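Local coordinates for protein alanine racemase (Corynebacterium glutamicum, PDB 2DY3) that binds pyridoxal-5'-phosphate and belongs to the alanine racemase family, in which a TIM-type barrel is joined to a beta-rich C-terminal domain, at residues B[5-10]-B[237-242]; B[37-42]-B[356-361]; B[157-162]-B[172-177]; B[153-158]-B[192-197]. All blocks are in the same frame, centred on the assembly; numbering follows the deposited sequence.

Contact 1: B[5-10]-B[237-242]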
loop_
_atom_site.group_PDB
_atom_site.type_symbol
_atom_site.label_atom_id
_atom_site.label_comp_id
_atom_site.label_asym_id
_atom_site.label_seq_id
_atom_site.Cartn_x
_atom_site.Cartn_y
_atom_site.Cartn_z
ATOM N N THR B 5 -9.297 3.988 -9.407
ATOM C CA THR B 5 -8.576 5.239 -9.223
ATOM C C THR B 5 -8.954 5.999 -7.963
ATOM O O THR B 5 -9.939 5.688 -7.292
ATOM C CB THR B 5 -8.842 6.200 -10.401
ATOM O OG1 THR B 5 -10.156 6.750 -10.269
ATOM C CG2 THR B 5 -8.761 5.466 -11.739
ATOM N N THR B 6 -8.138 6.997 -7.645
ATOM C CA THR B 6 -8.405 7.887 -6.532
ATOM C C THR B 6 -8.479 9.259 -7.189
ATOM O O THR B 6 -7.581 9.635 -7.945
ATOM C CB THR B 6 -7.274 7.903 -5.486
ATOM O OG1 THR B 6 -6.008 8.074 -6.142
ATOM C CG2 THR B 6 -7.278 6.616 -4.671
ATOM N N LYS B 7 -9.566 9.981 -6.944
ATOM C CA LYS B 7 -9.734 11.322 -7.496
ATOM C C LYS B 7 -9.208 12.291 -6.459
ATOM O O LYS B 7 -9.693 12.305 -5.330
ATOM C CB LYS B 7 -11.207 11.663 -7.722
ATOM C CG LYS B 7 -11.878 11.056 -8.933
ATOM C CD LYS B 7 -13.305 11.593 -9.013
ATOM C CE LYS B 7 -14.027 11.160 -10.276
ATOM N NZ LYS B 7 -15.424 11.698 -10.315
ATOM N N ILE B 8 -8.226 13.099 -6.835
ATOM C CA ILE B 8 -7.679 14.073 -5.914
ATOM C C ILE B 8 -8.123 15.464 -6.331
ATOM O O ILE B 8 -7.694 15.983 -7.359
ATOM C CB ILE B 8 -6.138 14.036 -5.881
ATOM C CG1 ILE B 8 -5.654 12.601 -5.673
ATOM C CG2 ILE B 8 -5.624 14.914 -4.751
ATOM C CD1 ILE B 8 -6.280 11.907 -4.478
ATOM N N ASP B 9 -8.993 16.059 -5.524
ATOM C CA ASP B 9 -9.498 17.395 -5.792
ATOM C C ASP B 9 -8.506 18.429 -5.260
ATOM O O ASP B 9 -8.467 18.696 -4.062
ATOM C CB ASP B 9 -10.852 17.578 -5.110
ATOM C CG ASP B 9 -11.474 18.930 -5.394
ATOM O OD1 ASP B 9 -10.770 19.828 -5.904
ATOM O OD2 ASP B 9 -12.675 19.095 -5.095
ATOM N N LEU B 10 -7.713 19.012 -6.155
ATOM C CA LEU B 10 -6.723 20.005 -5.758
ATOM C C LEU B 10 -7.341 21.309 -5.258
ATOM O O LEU B 10 -6.790 21.954 -4.360
ATOM C CB LEU B 10 -5.760 20.279 -6.922
ATOM C CG LEU B 10 -4.891 19.071 -7.288
ATOM C CD1 LEU B 10 -3.984 19.383 -8.480
ATOM C CD2 LEU B 10 -4.071 18.677 -6.074
ATOM N N THR B 237 -11.240 10.660 -3.229
ATOM C CA THR B 237 -12.365 9.783 -3.514
ATOM C C THR B 237 -11.745 8.532 -4.135
ATOM O O THR B 237 -10.955 8.635 -5.076
ATOM C CB THR B 237 -13.347 10.404 -4.522
ATOM O OG1 THR B 237 -13.952 11.575 -3.954
ATOM C CG2 THR B 237 -14.438 9.398 -4.884
ATOM N N TRP B 238 -12.065 7.365 -3.583
ATOM C CA TRP B 238 -11.556 6.091 -4.100
ATOM C C TRP B 238 -12.745 5.433 -4.791
ATOM O O TRP B 238 -13.775 5.190 -4.164
ATOM C CB TRP B 238 -11.043 5.214 -2.942
ATOM C CG TRP B 238 -10.212 4.014 -3.360
ATOM C CD1 TRP B 238 -9.479 3.882 -4.506
ATOM C CD2 TRP B 238 -9.966 2.827 -2.591
ATOM N NE1 TRP B 238 -8.793 2.695 -4.496
ATOM C CE2 TRP B 238 -9.070 2.028 -3.333
ATOM C CE3 TRP B 238 -10.411 2.365 -1.346
ATOM C CZ2 TRP B 238 -8.608 0.791 -2.870
ATOM C CZ3 TRP B 238 -9.952 1.138 -0.889
ATOM C CH2 TRP B 238 -9.060 0.365 -1.648
ATOM N N GLU B 239 -12.611 5.156 -6.085
ATOM C CA GLU B 239 -13.711 4.559 -6.833
ATOM C C GLU B 239 -13.265 3.569 -7.906
ATOM O O GLU B 239 -12.181 3.686 -8.485
ATOM C CB GLU B 239 -14.562 5.662 -7.480
ATOM C CG GLU B 239 -13.855 6.439 -8.578
ATOM C CD GLU B 239 -14.621 7.682 -9.025
ATOM O OE1 GLU B 239 -14.213 8.305 -10.025
ATOM O OE2 GLU B 239 -15.624 8.042 -8.376
ATOM N N ALA B 240 -14.126 2.596 -8.169
ATOM C CA ALA B 240 -13.844 1.577 -9.164
ATOM C C ALA B 240 -15.029 1.424 -10.098
ATOM O O ALA B 240 -16.150 1.810 -9.773
ATOM C CB ALA B 240 -13.549 0.246 -8.475
ATOM N N LYS B 241 -14.771 0.872 -11.272
ATOM C CA LYS B 241 -15.826 0.638 -12.234
ATOM C C LYS B 241 -16.139 -0.851 -12.168
ATOM O O LYS B 241 -15.229 -1.684 -12.223
ATOM C CB LYS B 241 -15.356 1.048 -13.631
ATOM C CG LYS B 241 -15.025 2.533 -13.715
ATOM C CD LYS B 241 -14.999 3.033 -15.145
ATOM C CE LYS B 241 -14.948 4.556 -15.180
ATOM N NZ LYS B 241 -14.931 5.089 -16.570
ATOM N N VAL B 242 -17.418 -1.178 -12.021
ATOM C CA VAL B 242 -17.850 -2.564 -11.942
ATOM C C VAL B 242 -17.424 -3.313 -13.196
ATOM O O VAL B 242 -17.707 -2.883 -14.313
ATOM C CB VAL B 242 -19.384 -2.650 -11.787
ATOM C CG1 VAL B 242 -19.826 -4.115 -11.708
ATOM C CG2 VAL B 242 -19.817 -1.885 -10.542
HETATM O O HOH W 1 -12.255 13.692 -4.955
#

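Contact 2: B[37-42]-B[356-361]. With PLP (pyridoxal-5'-phosphate), chain F.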
loop_
_atom_site.group_PDB
_atom_site.type_symbol
_atom_site.label_atom_id
_atom_site.label_comp_id
_atom_site.label_asym_id
_atom_site.label_seq_id
_atom_site.Cartn_x
_atom_site.Cartn_y
_atom_site.Cartn_z
ATOM N N ALA B 37 2.129 13.045 0.723
ATOM C CA ALA B 37 0.978 13.893 0.978
ATOM C C ALA B 37 -0.206 13.038 1.415
ATOM O O ALA B 37 -1.306 13.166 0.887
ATOM C CB ALA B 37 0.634 14.692 -0.279
ATOM N N TYR B 38 0.037 12.168 2.393
ATOM C CA TYR B 38 -0.992 11.278 2.911
ATOM C C TYR B 38 -1.657 10.511 1.775
ATOM O O TYR B 38 -2.881 10.382 1.729
ATOM C CB TYR B 38 -2.041 12.075 3.696
ATOM C CG TYR B 38 -1.561 12.535 5.056
ATOM C CD1 TYR B 38 -0.252 12.967 5.243
ATOM C CD2 TYR B 38 -2.413 12.544 6.152
ATOM C CE1 TYR B 38 0.195 13.384 6.475
ATOM C CE2 TYR B 38 -1.974 12.970 7.394
ATOM C CZ TYR B 38 -0.668 13.385 7.550
ATOM O OH TYR B 38 -0.213 13.788 8.787
ATOM N N ASN B 39 -0.830 10.030 0.852
ATOM C CA ASN B 39 -1.286 9.250 -0.298
ATOM C C ASN B 39 -2.029 10.071 -1.356
ATOM O O ASN B 39 -2.584 9.503 -2.292
ATOM C CB ASN B 39 -2.186 8.104 0.182
ATOM C CG ASN B 39 -2.299 6.973 -0.833
ATOM O OD1 ASN B 39 -3.263 6.206 -0.817
ATOM N ND2 ASN B 39 -1.309 6.856 -1.705
ATOM N N HIS B 40 -2.047 11.395 -1.218
ATOM C CA HIS B 40 -2.744 12.242 -2.197
ATOM C C HIS B 40 -1.873 12.683 -3.381
ATOM O O HIS B 40 -2.367 13.327 -4.309
ATOM C CB HIS B 40 -3.325 13.493 -1.520
ATOM C CG HIS B 40 -4.506 13.222 -0.641
ATOM N ND1 HIS B 40 -4.412 12.525 0.544
ATOM C CD2 HIS B 40 -5.808 13.572 -0.769
ATOM C CE1 HIS B 40 -5.605 12.456 1.108
ATOM N NE2 HIS B 40 -6.470 13.084 0.331
ATOM N N GLY B 41 -0.585 12.345 -3.354
ATOM C CA GLY B 41 0.300 12.737 -4.441
ATOM C C GLY B 41 0.991 14.058 -4.152
ATOM O O GLY B 41 0.543 15.120 -4.598
ATOM N N VAL B 42 2.096 13.992 -3.414
ATOM C CA VAL B 42 2.843 15.184 -3.025
ATOM C C VAL B 42 3.368 16.004 -4.200
ATOM O O VAL B 42 3.532 17.224 -4.093
ATOM C CB VAL B 42 4.032 14.805 -2.101
ATOM C CG1 VAL B 42 5.127 14.079 -2.898
ATOM C CG2 VAL B 42 4.575 16.044 -1.424
ATOM N N THR B 356 -4.498 0.869 -8.224
ATOM C CA THR B 356 -5.154 2.167 -8.104
ATOM C C THR B 356 -4.336 3.266 -8.777
ATOM O O THR B 356 -3.162 3.452 -8.468
ATOM C CB THR B 356 -5.339 2.580 -6.630
ATOM O OG1 THR B 356 -4.052 2.771 -6.028
ATOM C CG2 THR B 356 -6.078 1.520 -5.864
ATOM N N VAL B 357 -4.963 4.001 -9.686
ATOM C CA VAL B 357 -4.279 5.088 -10.374
ATOM C C VAL B 357 -4.757 6.417 -9.805
ATOM O O VAL B 357 -5.943 6.598 -9.532
ATOM C CB VAL B 357 -4.549 5.056 -11.891
ATOM C CG1 VAL B 357 -3.866 6.236 -12.563
ATOM C CG2 VAL B 357 -4.045 3.752 -12.472
ATOM N N ARG B 358 -3.830 7.347 -9.631
ATOM C CA ARG B 358 -4.161 8.645 -9.071
ATOM C C ARG B 358 -4.534 9.658 -10.155
ATOM O O ARG B 358 -3.761 9.896 -11.086
ATOM C CB ARG B 358 -2.969 9.141 -8.244
ATOM C CG ARG B 358 -3.216 10.375 -7.414
ATOM C CD ARG B 358 -1.993 10.719 -6.554
ATOM N NE ARG B 358 -1.775 9.780 -5.453
ATOM C CZ ARG B 358 -0.707 8.991 -5.332
ATOM N NH1 ARG B 358 0.252 9.018 -6.246
ATOM N NH2 ARG B 358 -0.592 8.183 -4.289
ATOM N N ALA B 359 -5.726 10.239 -10.037
ATOM C CA ALA B 359 -6.202 11.240 -10.989
ATOM C C ALA B 359 -6.519 12.539 -10.248
ATOM O O ALA B 359 -7.144 12.532 -9.182
ATOM C CB ALA B 359 -7.433 10.739 -11.712
ATOM N N TYR B 360 -6.101 13.658 -10.827
ATOM C CA TYR B 360 -6.307 14.949 -10.192
ATOM C C TYR B 360 -7.557 15.700 -10.637
ATOM O O TYR B 360 -7.751 15.966 -11.819
ATOM C CB TYR B 360 -5.050 15.795 -10.394
ATOM C CG TYR B 360 -3.844 15.147 -9.752
ATOM C CD1 TYR B 360 -3.664 15.190 -8.374
ATOM C CD2 TYR B 360 -2.935 14.421 -10.509
ATOM C CE1 TYR B 360 -2.616 14.528 -7.768
ATOM C CE2 TYR B 360 -1.885 13.750 -9.914
ATOM C CZ TYR B 360 -1.731 13.807 -8.541
ATOM O OH TYR B 360 -0.692 13.137 -7.934
ATOM N N VAL B 361 -8.398 16.010 -9.652
ATOM C CA VAL B 361 -9.661 16.724 -9.832
ATOM C C VAL B 361 -10.630 16.049 -10.791
ATOM O O VAL B 361 -10.225 15.478 -11.803
ATOM C CB VAL B 361 -9.420 18.168 -10.301
ATOM C CG1 VAL B 361 -10.738 18.887 -10.463
ATOM C CG2 VAL B 361 -8.549 18.891 -9.293
HETATM N N1 PLP F . 3.946 16.390 13.200
HETATM C C2 PLP F . 4.637 15.175 13.186
HETATM C C2A PLP F . 5.969 15.068 13.909
HETATM C C3 PLP F . 4.069 14.073 12.503
HETATM O O3 PLP F . 4.729 12.863 12.483
HETATM C C4 PLP F . 2.812 14.225 11.838
HETATM C C4A PLP F . 2.123 13.045 11.105
HETATM C C5 PLP F . 2.138 15.494 11.897
HETATM C C6 PLP F . 2.721 16.553 12.572
HETATM C C5A PLP F . 0.806 15.734 11.253
HETATM O O4P PLP F . -0.253 15.339 12.116
HETATM P P PLP F . -1.839 15.435 11.786
HETATM O O1P PLP F . -2.100 14.741 10.530
HETATM O O2P PLP F . -2.423 14.763 12.947
HETATM O O3P PLP F . -2.084 16.892 11.706
HETATM O O HOH W 2 -4.024 8.120 -4.070
#

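Contact 3: B[157-162]-B[172-177]. With PLP (pyridoxal-5'-phosphate), chain F.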
loop_
_atom_site.group_PDB
_atom_site.type_symbol
_atom_site.label_atom_id
_atom_site.label_comp_id
_atom_site.label_asym_id
_atom_site.label_seq_id
_atom_site.Cartn_x
_atom_site.Cartn_y
_atom_site.Cartn_z
ATOM N N THR B 157 7.652 19.322 19.727
ATOM C CA THR B 157 7.325 18.051 20.328
ATOM C C THR B 157 6.067 17.616 19.605
ATOM O O THR B 157 5.356 18.431 19.016
ATOM C CB THR B 157 7.074 18.165 21.848
ATOM O OG1 THR B 157 7.227 16.871 22.447
ATOM C CG2 THR B 157 5.669 18.688 22.128
ATOM N N HIS B 158 5.801 16.325 19.612
ATOM C CA HIS B 158 4.629 15.851 18.925
ATOM C C HIS B 158 3.611 15.442 19.961
ATOM O O HIS B 158 3.753 14.410 20.611
ATOM C CB HIS B 158 5.001 14.671 18.030
ATOM C CG HIS B 158 3.901 14.226 17.117
ATOM N ND1 HIS B 158 3.130 15.108 16.391
ATOM C CD2 HIS B 158 3.469 12.987 16.783
ATOM C CE1 HIS B 158 2.270 14.431 15.650
ATOM N NE2 HIS B 158 2.456 13.142 15.868
ATOM N N LEU B 159 2.608 16.281 20.169
ATOM C CA LEU B 159 1.588 15.906 21.122
ATOM C C LEU B 159 1.066 14.599 20.590
ATOM O O LEU B 159 0.267 14.620 19.658
ATOM C CB LEU B 159 0.416 16.880 21.118
ATOM C CG LEU B 159 0.576 18.184 21.871
ATOM C CD1 LEU B 159 1.132 17.825 23.227
ATOM C CD2 LEU B 159 1.494 19.140 21.143
ATOM N N ALA B 160 1.519 13.467 21.130
ATOM C CA ALA B 160 0.989 12.174 20.678
ATOM C C ALA B 160 -0.485 12.514 20.720
ATOM O O ALA B 160 -0.859 13.390 21.497
ATOM C CB ALA B 160 1.294 11.074 21.702
ATOM N N CYS B 161 -1.333 11.857 19.933
ATOM C CA CYS B 161 -2.739 12.227 19.989
ATOM C C CYS B 161 -3.562 11.782 21.168
ATOM O O CYS B 161 -4.144 10.696 21.193
ATOM C CB CYS B 161 -3.470 11.858 18.713
ATOM S SG CYS B 161 -3.606 13.344 17.733
ATOM N N ALA B 162 -3.604 12.669 22.145
ATOM C CA ALA B 162 -4.378 12.483 23.345
ATOM C C ALA B 162 -5.249 13.726 23.301
ATOM O O ALA B 162 -4.990 14.707 23.996
ATOM C CB ALA B 162 -3.476 12.504 24.547
ATOM N N ARG B 172 0.340 18.063 30.120
ATOM C CA ARG B 172 1.498 17.571 30.850
ATOM C C ARG B 172 2.712 17.641 29.923
ATOM O O ARG B 172 3.821 17.953 30.356
ATOM C CB ARG B 172 1.274 16.131 31.323
ATOM C CG ARG B 172 2.378 15.616 32.244
ATOM C CD ARG B 172 2.503 16.498 33.481
ATOM N NE ARG B 172 1.274 16.497 34.271
ATOM C CZ ARG B 172 0.849 15.464 34.995
ATOM N NH1 ARG B 172 1.559 14.344 35.039
ATOM N NH2 ARG B 172 -0.295 15.546 35.665
ATOM N N GLN B 173 2.489 17.361 28.641
ATOM C CA GLN B 173 3.560 17.417 27.654
ATOM C C GLN B 173 4.046 18.852 27.455
ATOM O O GLN B 173 5.248 19.095 27.337
ATOM C CB GLN B 173 3.089 16.860 26.308
ATOM C CG GLN B 173 2.885 15.353 26.274
ATOM C CD GLN B 173 2.771 14.823 24.852
ATOM O OE1 GLN B 173 3.760 14.757 24.116
ATOM N NE2 GLN B 173 1.559 14.459 24.453
ATOM N N ILE B 174 3.108 19.799 27.419
ATOM C CA ILE B 174 3.454 21.202 27.229
ATOM C C ILE B 174 4.302 21.700 28.386
ATOM O O ILE B 174 5.248 22.459 28.187
ATOM C CB ILE B 174 2.192 22.093 27.104
ATOM C CG1 ILE B 174 1.428 21.727 25.832
ATOM C CG2 ILE B 174 2.589 23.571 27.029
ATOM C CD1 ILE B 174 2.256 21.894 24.584
ATOM N N ILE B 175 3.964 21.284 29.603
ATOM C CA ILE B 175 4.745 21.705 30.761
ATOM C C ILE B 175 6.200 21.262 30.583
ATOM O O ILE B 175 7.117 22.054 30.749
ATOM C CB ILE B 175 4.198 21.100 32.072
ATOM C CG1 ILE B 175 2.860 21.747 32.429
ATOM C CG2 ILE B 175 5.192 21.315 33.195
ATOM C CD1 ILE B 175 2.224 21.188 33.688
ATOM N N ALA B 176 6.400 19.992 30.238
ATOM C CA ALA B 176 7.742 19.458 30.031
ATOM C C ALA B 176 8.450 20.151 28.865
ATOM O O ALA B 176 9.650 20.401 28.918
ATOM C CB ALA B 176 7.666 17.959 29.784
ATOM N N PHE B 177 7.700 20.458 27.813
ATOM C CA PHE B 177 8.259 21.124 26.641
ATOM C C PHE B 177 8.762 22.520 27.004
ATOM O O PHE B 177 9.836 22.928 26.576
ATOM C CB PHE B 177 7.196 21.223 25.538
ATOM C CG PHE B 177 7.693 21.843 24.253
ATOM C CD1 PHE B 177 8.655 21.209 23.480
ATOM C CD2 PHE B 177 7.166 23.047 23.801
ATOM C CE1 PHE B 177 9.081 21.759 22.276
ATOM C CE2 PHE B 177 7.585 23.598 22.604
ATOM C CZ PHE B 177 8.544 22.951 21.838
HETATM N N1 PLP F . 3.946 16.390 13.200
HETATM C C2 PLP F . 4.637 15.175 13.186
HETATM C C2A PLP F . 5.969 15.068 13.909
HETATM C C3 PLP F . 4.069 14.073 12.503
HETATM O O3 PLP F . 4.729 12.863 12.483
HETATM C C4 PLP F . 2.812 14.225 11.838
HETATM C C4A PLP F . 2.123 13.045 11.105
HETATM C C5 PLP F . 2.138 15.494 11.897
HETATM C C6 PLP F . 2.721 16.553 12.572
HETATM C C5A PLP F . 0.806 15.734 11.253
HETATM O O4P PLP F . -0.253 15.339 12.116
HETATM P P PLP F . -1.839 15.435 11.786
HETATM O O1P PLP F . -2.100 14.741 10.530
HETATM O O2P PLP F . -2.423 14.763 12.947
HETATM O O3P PLP F . -2.084 16.892 11.706
#

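Contact 4: B[153-158]-B[192-197]. With PLP (pyridoxal-5'-phosphate), chain F.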
loop_
_atom_site.group_PDB
_atom_site.type_symbol
_atom_site.label_atom_id
_atom_site.label_comp_id
_atom_site.label_asym_id
_atom_site.label_seq_id
_atom_site.Cartn_x
_atom_site.Cartn_y
_atom_site.Cartn_z
ATOM N N THR B 153 17.000 26.523 14.975
ATOM C CA THR B 153 15.869 27.374 14.634
ATOM C C THR B 153 14.740 27.309 15.655
ATOM O O THR B 153 13.863 28.177 15.676
ATOM C CB THR B 153 15.290 27.002 13.266
ATOM O OG1 THR B 153 14.267 27.946 12.921
ATOM C CG2 THR B 153 14.689 25.595 13.305
ATOM N N GLY B 154 14.767 26.272 16.488
ATOM C CA GLY B 154 13.750 26.103 17.512
ATOM C C GLY B 154 13.631 24.653 17.945
ATOM O O GLY B 154 14.511 23.835 17.660
ATOM N N MET B 155 12.552 24.336 18.656
ATOM C CA MET B 155 12.295 22.971 19.103
ATOM C C MET B 155 10.812 22.658 18.937
ATOM O O MET B 155 9.973 23.555 18.807
ATOM C CB MET B 155 12.720 22.762 20.566
ATOM C CG MET B 155 12.125 23.732 21.573
ATOM S SD MET B 155 12.447 23.191 23.274
ATOM C CE MET B 155 14.204 23.389 23.378
ATOM N N PHE B 156 10.491 21.376 18.925
ATOM C CA PHE B 156 9.113 20.968 18.755
ATOM C C PHE B 156 8.905 19.633 19.438
ATOM O O PHE B 156 9.860 18.911 19.716
ATOM C CB PHE B 156 8.778 20.828 17.263
ATOM C CG PHE B 156 9.484 19.682 16.589
ATOM C CD1 PHE B 156 10.851 19.718 16.374
ATOM C CD2 PHE B 156 8.780 18.563 16.183
ATOM C CE1 PHE B 156 11.502 18.656 15.762
ATOM C CE2 PHE B 156 9.421 17.500 15.576
ATOM C CZ PHE B 156 10.786 17.547 15.365
ATOM N N THR B 157 7.652 19.322 19.727
ATOM C CA THR B 157 7.325 18.051 20.328
ATOM C C THR B 157 6.067 17.616 19.605
ATOM O O THR B 157 5.356 18.431 19.016
ATOM C CB THR B 157 7.074 18.165 21.848
ATOM O OG1 THR B 157 7.227 16.871 22.447
ATOM C CG2 THR B 157 5.669 18.688 22.128
ATOM N N HIS B 158 5.801 16.325 19.612
ATOM C CA HIS B 158 4.629 15.851 18.925
ATOM C C HIS B 158 3.611 15.442 19.961
ATOM O O HIS B 158 3.753 14.410 20.611
ATOM C CB HIS B 158 5.001 14.671 18.030
ATOM C CG HIS B 158 3.901 14.226 17.117
ATOM N ND1 HIS B 158 3.130 15.108 16.391
ATOM C CD2 HIS B 158 3.469 12.987 16.783
ATOM C CE1 HIS B 158 2.270 14.431 15.650
ATOM N NE2 HIS B 158 2.456 13.142 15.868
ATOM N N PRO B 192 13.934 30.504 18.183
ATOM C CA PRO B 192 12.999 31.480 17.611
ATOM C C PRO B 192 11.642 30.942 17.172
ATOM O O PRO B 192 10.610 31.584 17.385
ATOM C CB PRO B 192 13.769 32.042 16.416
ATOM C CG PRO B 192 15.188 31.816 16.772
ATOM C CD PRO B 192 15.181 30.470 17.405
ATOM N N VAL B 193 11.642 29.768 16.546
ATOM C CA VAL B 193 10.402 29.195 16.044
ATOM C C VAL B 193 10.137 27.801 16.590
ATOM O O VAL B 193 10.837 26.841 16.260
ATOM C CB VAL B 193 10.429 29.158 14.499
ATOM C CG1 VAL B 193 9.111 28.640 13.957
ATOM C CG2 VAL B 193 10.717 30.559 13.967
ATOM N N ASN B 194 9.111 27.697 17.428
ATOM C CA ASN B 194 8.762 26.429 18.040
ATOM C C ASN B 194 7.353 26.018 17.640
ATOM O O ASN B 194 6.532 26.858 17.272
ATOM C CB ASN B 194 8.874 26.538 19.563
ATOM C CG ASN B 194 10.228 27.072 20.014
ATOM O OD1 ASN B 194 11.270 26.491 19.709
ATOM N ND2 ASN B 194 10.216 28.188 20.750
ATOM N N HIS B 195 7.083 24.718 17.711
ATOM C CA HIS B 195 5.775 24.188 17.351
ATOM C C HIS B 195 5.448 22.858 18.019
ATOM O O HIS B 195 6.332 22.062 18.310
ATOM C CB HIS B 195 5.668 24.056 15.830
ATOM C CG HIS B 195 6.895 23.507 15.171
ATOM N ND1 HIS B 195 6.992 22.199 14.745
ATOM C CD2 HIS B 195 8.058 24.104 14.812
ATOM C CE1 HIS B 195 8.156 22.015 14.147
ATOM N NE2 HIS B 195 8.822 23.156 14.174
ATOM N N VAL B 196 4.161 22.638 18.269
ATOM C CA VAL B 196 3.690 21.412 18.900
ATOM C C VAL B 196 2.356 20.951 18.313
ATOM O O VAL B 196 2.015 19.779 18.385
ATOM C CB VAL B 196 3.484 21.608 20.423
ATOM C CG1 VAL B 196 4.788 22.041 21.085
ATOM C CG2 VAL B 196 2.389 22.645 20.672
ATOM N N CYS B 197 1.617 21.877 17.713
ATOM C CA CYS B 197 0.293 21.587 17.168
ATOM C C CYS B 197 0.117 20.793 15.873
ATOM O O CYS B 197 0.531 21.221 14.798
ATOM C CB CYS B 197 -0.501 22.895 17.039
ATOM S SG CYS B 197 -1.134 23.536 18.611
HETATM N N1 PLP F . 3.946 16.390 13.200
HETATM C C2 PLP F . 4.637 15.175 13.186
HETATM C C2A PLP F . 5.969 15.068 13.909
HETATM C C3 PLP F . 4.069 14.073 12.503
HETATM O O3 PLP F . 4.729 12.863 12.483
HETATM C C4 PLP F . 2.812 14.225 11.838
HETATM C C4A PLP F . 2.123 13.045 11.105
HETATM C C5 PLP F . 2.138 15.494 11.897
HETATM C C6 PLP F . 2.721 16.553 12.572
HETATM C C5A PLP F . 0.806 15.734 11.253
HETATM O O4P PLP F . -0.253 15.339 12.116
HETATM P P PLP F . -1.839 15.435 11.786
HETATM O O1P PLP F . -2.100 14.741 10.530
HETATM O O2P PLP F . -2.423 14.763 12.947
HETATM O O3P PLP F . -2.084 16.892 11.706
#

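Contact 1: B[5-10]-B[237-242]
T5, T6 and K7 pair with E239, W238 and T237 as antiparallel strands whose short axes make an angle of 145°, the non-hydrogen-bonded pair T6-W238 lying between two hydrogen-bonded ones. T5 N donates to E239 O at 3.0 Å, and E239 N answers to T5 O; both bonds are almost straight. K7 N reaches T237 O at 2.7 Å, while the return bond from T237 N to K7 O is more bent. A water donates to K7 O and also bonds T237 OG1, which E329 N engages too. The pairing exemplifies how distant parts of a chain share one sheet: strand 4-8, from the N terminus, is built into the mixed sheet of the C-terminal part, between strands 236-247 and 357-360. On the face of T6 and W238, the indole CG stands anti to its own backbone N (chi1 -167°), which sets W238 CD1 3.5 Å from T6 CG2. T5 O meets the edge of this ring. On the other face T5 and E239 run alongside, and the extended K7 chain crosses E239. K7 NZ and E239 OE1 form a long salt bridge (3.6 Å), though this oxygen is less surely placed.

Contact 2: B[37-42]-B[356-361]
The turn that follows helix 34-38, next to the pyridoxal-5'-phosphate pocket, is held from the C-terminal strand by R358, whose NE and NH2 both donate to the single acceptor N39 O. The grip is side-on, 3.3 Å from NE and 3.1 Å from NH2 to that oxygen, both nitrogens coming from the same face of the carbonyl plane. A bend at chi3 (-71°) turns the guanidinium along the turn, where G41 N lies over one of its faces, 3.5 Å from R358 NE. Beside the arginine, the edge of the Y360 ring faces H40 O, with Y360 CE1 3.7 Å from it. Within the turn H40 ND1 donates to Y38 O at 2.9 Å, tying the imidazole back two residues. Y38 OH links the turn to pyridoxal-5'-phosphate through one hydrogen bond, 2.7 Å to the phosphate O1P. Y220 stacks on the rings of Y38 and H40, helix 42-50 touches H40 and Y360, and strand 4-8 lies beside strand 357-360 and packs on R358.

Contact 3: B[157-162]-B[172-177]
T157 and F177 meet in the close-packed part of this contact, where T157 CB lies 3.8 Å from F177 CD1 and the two side chains pass alongside, running in opposite senses. Next to them Q173, extended beyond CG, pushes its amide against L159, whose CD1 is 3.6 Å from Q173 NE2. No hydrogen bond spans the two segments; the polar ends converge on S125, whose OG bonds both T157 OG1 and Q173 OE1, fixing the buried amide from outside. Packing is slacker at L159 CD1 and I174 CD1, 4.4 Å apart, and it fades beyond A160: C161 and A162 are exposed and poorly ordered, although C161 O is hydrogen-bonded to R301 of the second subunit. The CB of H158 points away from the helix, and pyridoxal-5'-phosphate lies over one face of the imidazole, with its C2 3.5 Å from H158 CE1. Strand 150-156, this loop and helix 169-186 form a beta-alpha unit of the TIM-type barrel, with pyridoxal-5'-phosphate bound at the strand's C-terminal end.

Contact 4: B[153-158]-B[192-197]
F156 and H195 both hold CG between the backbone N and the carbonyl carbon (chi1 68° and 42°), bringing their side chains out alongside each other. The H195 torsion carries its imidazole beneath F156 CB, a CH-pi contact with that carbon 3.6 Å from the H195 ring centroid. The rings themselves, inclined by only 17°, are slid apart and barely overlap. Segment 192-197 runs parallel along the outer edge of strand 150-156, where the next TIM-barrel strand would lie, but with a single bridge, F156 to H195, it is too loosely bonded to be a regular strand. V193 N donates to T153 O at 2.9 Å; next a side chain steps in, N194 OD1 taking M155 N at 2.7 Å. Two weak bonds follow, H195 N to M155 O and T157 N to H195 O. T157 CG2 packs on V196 CG1 at 3.6 Å. Strand 117-122 bonds to the other edge of strand 150-156, helix 169-186 packs on M155, N194 and V196, and strand 76-81 meets F156 and H195 through W80 and L78.

Segment 5-10, at the N terminus, opens the long loop that contact 1 closes at 237-242. Inside it 37-42 begins contact 2, which closes only at the C terminus with 356-361, so these two loops cross; they also touch, since strands 4-8 and 357-360 are neighbours in the mixed sheet. Contacts 3 and 4 start from overlapping residues and close in turn at 172-177 and 192-197, both nested within the loops of contacts 1 and 2. Contact 1 builds the N-terminal strand into the C-terminal sheet, contact 2 ties that sheet to the turn after helix 34-38 of the barrel, contacts 3 and 4 build the barrel wall, and contacts 2, 3 and 4 all touch pyridoxal-5'-phosphate.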